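Local coordinates for putative cell adhesion protein (Parabacteroides distasonis, PDB 3LIU), which is probably a pilus subunit of the FimA/Mfa1 fimbrillin family, thought to act in cell adhesion, at residues Ile178-Ala183 against Lys201-Ala206. Sequence-based numbering, arbitrary orientation.
Sequences IALAGA and KEVFIA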
loop_
_atom_site.group_PDB
_atom_site.type_symbol
_atom_site.label_atom_id
_atom_site.label_comp_id
_atom_site.label_asym_id
_atom_site.label_seq_id
_atom_site.Cartn_x
_atom_site.Cartn_y
_atom_site.Cartn_z
ATOM N N ILE A 178 -6.636 3.364 -0.063
ATOM C CA ILE A 178 -7.237 4.421 -0.858
ATOM C C ILE A 178 -8.747 4.272 -0.800
ATOM O O ILE A 178 -9.298 3.171 -1.032
ATOM C CB ILE A 178 -6.750 4.421 -2.351
ATOM C CG1 ILE A 178 -5.245 4.620 -2.431
ATOM C CG2 ILE A 178 -7.445 5.518 -3.164
ATOM C CD1 ILE A 178 -4.626 4.484 -3.879
ATOM N N ALA A 179 -9.429 5.362 -0.494
ATOM C CA ALA A 179 -10.902 5.355 -0.423
ATOM C C ALA A 179 -11.492 6.656 -0.925
ATOM O O ALA A 179 -10.869 7.717 -0.809
ATOM C CB ALA A 179 -11.366 5.092 0.986
ATOM N N LEU A 180 -12.687 6.542 -1.512
ATOM C CA LEU A 180 -13.515 7.654 -1.887
ATOM C C LEU A 180 -14.378 8.019 -0.679
ATOM O O LEU A 180 -15.260 7.243 -0.264
ATOM C CB LEU A 180 -14.426 7.297 -3.086
ATOM C CG LEU A 180 -15.348 8.416 -3.591
ATOM C CD1 LEU A 180 -14.578 9.484 -4.365
ATOM C CD2 LEU A 180 -16.531 7.870 -4.418
ATOM N N ALA A 181 -14.108 9.199 -0.134
ATOM C CA ALA A 181 -14.761 9.720 1.044
ATOM C C ALA A 181 -16.053 10.415 0.645
ATOM O O ALA A 181 -17.001 10.409 1.389
ATOM C CB ALA A 181 -13.833 10.696 1.748
ATOM N N GLY A 182 -16.110 11.011 -0.525
ATOM C CA GLY A 182 -17.401 11.560 -0.989
ATOM C C GLY A 182 -17.354 11.991 -2.439
ATOM O O GLY A 182 -16.285 12.183 -2.996
ATOM N N ALA A 183 -18.525 12.105 -3.059
ATOM C CA ALA A 183 -18.613 12.526 -4.457
ATOM C C ALA A 183 -19.888 13.288 -4.691
ATOM O O ALA A 183 -20.910 12.684 -4.967
ATOM C CB ALA A 183 -18.560 11.334 -5.371
ATOM N N LYS A 201 -22.146 4.857 -9.270
ATOM C CA LYS A 201 -22.386 3.437 -9.634
ATOM C C LYS A 201 -21.205 2.519 -9.342
ATOM O O LYS A 201 -21.406 1.370 -8.953
ATOM C CB LYS A 201 -22.731 3.309 -11.110
ATOM C CG LYS A 201 -24.165 3.773 -11.472
ATOM C CD LYS A 201 -24.480 3.413 -12.948
ATOM C CE LYS A 201 -25.980 3.490 -13.306
ATOM N NZ LYS A 201 -26.231 4.126 -14.686
ATOM N N GLU A 202 -19.981 3.024 -9.519
ATOM C CA GLU A 202 -18.776 2.188 -9.385
ATOM C C GLU A 202 -17.559 3.042 -8.999
ATOM O O GLU A 202 -17.449 4.215 -9.373
ATOM C CB GLU A 202 -18.501 1.446 -10.719
ATOM C CG GLU A 202 -17.310 0.460 -10.712
ATOM C CD GLU A 202 -17.705 -0.970 -10.345
ATOM O OE1 GLU A 202 -18.902 -1.213 -10.110
ATOM O OE2 GLU A 202 -16.829 -1.866 -10.299
ATOM N N VAL A 203 -16.641 2.437 -8.251
ATOM C CA VAL A 203 -15.346 3.011 -7.977
ATOM C C VAL A 203 -14.285 1.974 -8.314
ATOM O O VAL A 203 -14.460 0.779 -8.020
ATOM C CB VAL A 203 -15.233 3.418 -6.491
ATOM C CG1 VAL A 203 -13.919 4.144 -6.232
ATOM C CG2 VAL A 203 -16.434 4.316 -6.074
ATOM N N PHE A 204 -13.208 2.377 -8.973
ATOM C CA PHE A 204 -12.106 1.437 -9.207
ATOM C C PHE A 204 -10.744 2.100 -9.279
ATOM O O PHE A 204 -10.639 3.327 -9.407
ATOM C CB PHE A 204 -12.381 0.492 -10.419
ATOM C CG PHE A 204 -12.188 1.119 -11.795
ATOM C CD1 PHE A 204 -13.129 1.962 -12.323
ATOM C CD2 PHE A 204 -11.067 0.820 -12.556
ATOM C CE1 PHE A 204 -12.979 2.519 -13.589
ATOM C CE2 PHE A 204 -10.888 1.367 -13.833
ATOM C CZ PHE A 204 -11.861 2.205 -14.361
ATOM N N ILE A 205 -9.708 1.266 -9.164
ATOM C CA ILE A 205 -8.342 1.738 -9.166
ATOM C C ILE A 205 -7.624 1.242 -10.412
ATOM O O ILE A 205 -7.846 0.093 -10.822
ATOM C CB ILE A 205 -7.571 1.207 -7.926
ATOM C CG1 ILE A 205 -8.272 1.610 -6.636
ATOM C CG2 ILE A 205 -6.072 1.671 -7.962
ATOM C CD1 ILE A 205 -8.493 3.103 -6.413
ATOM N N ALA A 206 -6.795 2.093 -11.018
ATOM C CA ALA A 206 -5.990 1.706 -12.211
ATOM C C ALA A 206 -4.525 2.027 -11.933
ATOM O O ALA A 206 -4.231 2.913 -11.150
ATOM C CB ALA A 206 -6.482 2.448 -13.480
#
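Leu-180 and Val-203 make the closer of two methyl-to-methyl contacts, CD2 of the leucine lying 3.9 Å from CG2 of the valine. The second joins Ile-178 to Ile-205, with CG2 of the former 4.2 Å from CD1 of the latter. In both pairs the side chains slant across one another, and only branch ends meet. With chi1 of Leu-180 at -179°, its CG lies opposite the backbone N, and from there CD2 extends well beyond CB to meet the short, beta-branched Val-203. In the isoleucine pair the roles are reversed: Ile-178 offers the methyl on its branched CB, while Ile-205 extends its terminal CD1. Each pair thus joins the far end of one side chain (Leu-180 CD2, Ile-205 CD1) to a methyl carried directly on the CB of the other (Val-203 CG2, Ile-178 CG2), which suits backbones whose nearest CA atoms, those of Leu-180 and Val-203, are 7.9 Å apart.

Strands 172-185 and 193-213 lie in different sheets and meet here through side chains alone, as in a beta sandwich, consistent with the transthyretin-like domains of fimbrillins. The short segments run roughly antiparallel at 155°. Cohesion between them is apolar, the two methyl contacts being the only interactions found. In the layer of strand 172-185, Ala-179 makes backbone bonds to Tyr-360 and Ile-362, and Ile-178 to Phe-282; strand 193-213 pairs with strand 308-319. Leu-309 touches both Ile-178 and Val-203, broadening the apolar interior.

Residues between the touching positions face the other way. Ala-179, small and buried, turns its methyl from the opposing layer, whereas Phe-204 packs on Ile-310 of the adjacent strand and on the loop residue Tyr-375, on the face away from the contact. Where the strand becomes partly exposed, Lys-201 and Glu-202 both face Lys-312 in a classic beta bulge, and the ammonium of Lys-201 forms a salt bridge with Asp-314.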